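Local coordinates for 3-dehydroquinate dehydratase (Zymomonas mobilis subsp. mobilis, PDB 6SMF), which catalyses the dehydration of 3-dehydroquinate to 3-dehydroshikimate in chorismate biosynthesis, probably by trans elimination through an enolate intermediate, at residues A77-A82 against S140-A145. Residues are numbered along the deposited sequence; the frame is centred on the assembly and turned at random. Where two conformers were deposited one is given.
Sequences AVILNA and SLALDA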
loop_
_atom_site.group_PDB
_atom_site.type_symbol
_atom_site.label_atom_id
_atom_site.label_comp_id
_atom_site.label_asym_id
_atom_site.label_seq_id
_atom_site.Cartn_x
_atom_site.Cartn_y
_atom_site.Cartn_z
ATOM N N ALA A 77 -16.378 -35.679 -4.447
ATOM C CA ALA A 77 -15.692 -34.545 -3.762
ATOM C C ALA A 77 -14.169 -34.614 -3.930
ATOM O O ALA A 77 -13.640 -35.678 -4.317
ATOM C CB ALA A 77 -16.057 -34.535 -2.305
ATOM N N VAL A 78 -13.498 -33.481 -3.726
ATOM C CA VAL A 78 -12.014 -33.383 -3.578
ATOM C C VAL A 78 -11.716 -32.735 -2.230
ATOM O O VAL A 78 -12.295 -31.691 -1.891
ATOM C CB VAL A 78 -11.342 -32.585 -4.699
ATOM C CG1 VAL A 78 -9.843 -32.453 -4.477
ATOM C CG2 VAL A 78 -11.623 -33.203 -6.050
ATOM N N ILE A 79 -10.851 -33.379 -1.473
ATOM C CA ILE A 79 -10.251 -32.794 -0.257
ATOM C C ILE A 79 -8.867 -32.363 -0.712
ATOM O O ILE A 79 -8.153 -33.219 -1.252
ATOM C CB ILE A 79 -10.229 -33.828 0.867
ATOM C CG1 ILE A 79 -11.646 -34.222 1.318
ATOM C CG2 ILE A 79 -9.376 -33.335 2.007
ATOM C CD1 ILE A 79 -11.711 -35.525 2.161
ATOM N N LEU A 80 -8.559 -31.071 -0.598
ATOM C CA LEU A 80 -7.335 -30.480 -1.189
ATOM C C LEU A 80 -6.555 -29.745 -0.109
ATOM O O LEU A 80 -7.103 -28.834 0.507
ATOM C CB LEU A 80 -7.719 -29.519 -2.318
ATOM C CG LEU A 80 -6.546 -28.788 -2.956
ATOM C CD1 LEU A 80 -5.527 -29.786 -3.522
ATOM C CD2 LEU A 80 -7.057 -27.825 -4.027
ATOM N N ASN A 81 -5.331 -30.195 0.121
ATOM C CA ASN A 81 -4.294 -29.489 0.901
ATOM C C ASN A 81 -3.196 -29.114 -0.096
ATOM O O ASN A 81 -2.335 -29.939 -0.361
ATOM C CB ASN A 81 -3.807 -30.362 2.058
ATOM C CG ASN A 81 -2.900 -29.557 2.940
ATOM O OD1 ASN A 81 -2.444 -28.518 2.491
ATOM N ND2 ASN A 81 -2.640 -30.014 4.157
ATOM N N ALA A 82 -3.292 -27.948 -0.717
ATOM C CA ALA A 82 -2.332 -27.448 -1.728
ATOM C C ALA A 82 -1.017 -27.005 -1.069
ATOM O O ALA A 82 -0.134 -26.568 -1.781
ATOM C CB ALA A 82 -2.973 -26.317 -2.490
ATOM N N SER A 140 -9.875 -36.047 8.555
ATOM C CA SER A 140 -10.953 -36.958 9.000
ATOM C C SER A 140 -12.294 -36.197 8.959
ATOM O O SER A 140 -13.267 -36.755 8.401
ATOM C CB SER A 140 -10.628 -37.660 10.332
ATOM O OG SER A 140 -11.312 -37.126 11.460
ATOM N N LEU A 141 -12.349 -34.968 9.476
ATOM C CA LEU A 141 -13.554 -34.081 9.470
ATOM C C LEU A 141 -13.999 -33.786 8.035
ATOM O O LEU A 141 -15.227 -33.806 7.735
ATOM C CB LEU A 141 -13.223 -32.765 10.165
ATOM C CG LEU A 141 -13.075 -32.829 11.684
ATOM C CD1 LEU A 141 -12.288 -31.625 12.187
ATOM C CD2 LEU A 141 -14.435 -32.854 12.342
ATOM N N ALA A 142 -13.026 -33.498 7.189
ATOM C CA ALA A 142 -13.225 -33.214 5.753
ATOM C C ALA A 142 -13.866 -34.453 5.113
ATOM O O ALA A 142 -14.839 -34.302 4.372
ATOM C CB ALA A 142 -11.888 -32.840 5.137
ATOM N N LEU A 143 -13.391 -35.649 5.443
ATOM C CA LEU A 143 -13.895 -36.893 4.817
ATOM C C LEU A 143 -15.345 -37.157 5.279
ATOM O O LEU A 143 -16.151 -37.579 4.402
ATOM C CB LEU A 143 -12.936 -38.056 5.090
ATOM C CG LEU A 143 -13.325 -39.395 4.447
ATOM C CD1 LEU A 143 -13.688 -39.271 2.965
ATOM C CD2 LEU A 143 -12.218 -40.426 4.629
ATOM N N ASP A 144 -15.693 -36.903 6.561
ATOM C CA ASP A 144 -17.096 -37.030 7.068
ATOM C C ASP A 144 -17.973 -36.030 6.288
ATOM O O ASP A 144 -19.007 -36.412 5.772
ATOM C CB ASP A 144 -17.253 -36.757 8.575
ATOM C CG ASP A 144 -16.938 -37.884 9.560
ATOM O OD1 ASP A 144 -17.434 -39.028 9.387
ATOM O OD2 ASP A 144 -16.236 -37.594 10.555
ATOM N N ALA A 145 -17.550 -34.774 6.197
ATOM C CA ALA A 145 -18.371 -33.703 5.584
ATOM C C ALA A 145 -18.620 -34.032 4.091
ATOM O O ALA A 145 -19.758 -33.771 3.568
ATOM C CB ALA A 145 -17.649 -32.405 5.790
#
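I79 meets A142 and L143 through an extended arm: CG1 lies opposite the carbonyl carbon (chi1 -65°), and the next torsion stretches CD1 out to the helix (chi2 164°). CG2, the other branch, stands anti to the backbone N, and I79 CG1, CG2 and CD1 all lie 4.0 to 4.1 Å from A142 CB, the methyl they share. Beyond that methyl, I79 CD1 continues to the helix backbone, where it lies 3.7 Å from L143 N, and it also touches L143 CB. The small A142 side chain points at the strand, consistent with the 6.7 Å between I79 CA and A142 CA. L143 offers its CB here, while the rest of its side chain packs on I10 and L41. No hydrogen bond crosses the interface; the 120 Å² buried between the segments rests on van der Waals contact. V106 on strand 103-107 touches both I79 and A142, extending the same apolar layer. Strand 77-81 is the middle strand of the five-stranded parallel sheet and ends at N81, predicted to bind substrate, whose ND2 is hydrogen-bonded to Y139 OH and to a citrate that probably came from the crystallisation liquor. Helix 136-147, packed over this central strand, belongs to one helical layer over the parallel sheet, as in the three-layer α/β/α sandwich of the flavodoxin-like fold of type II dehydroquinases.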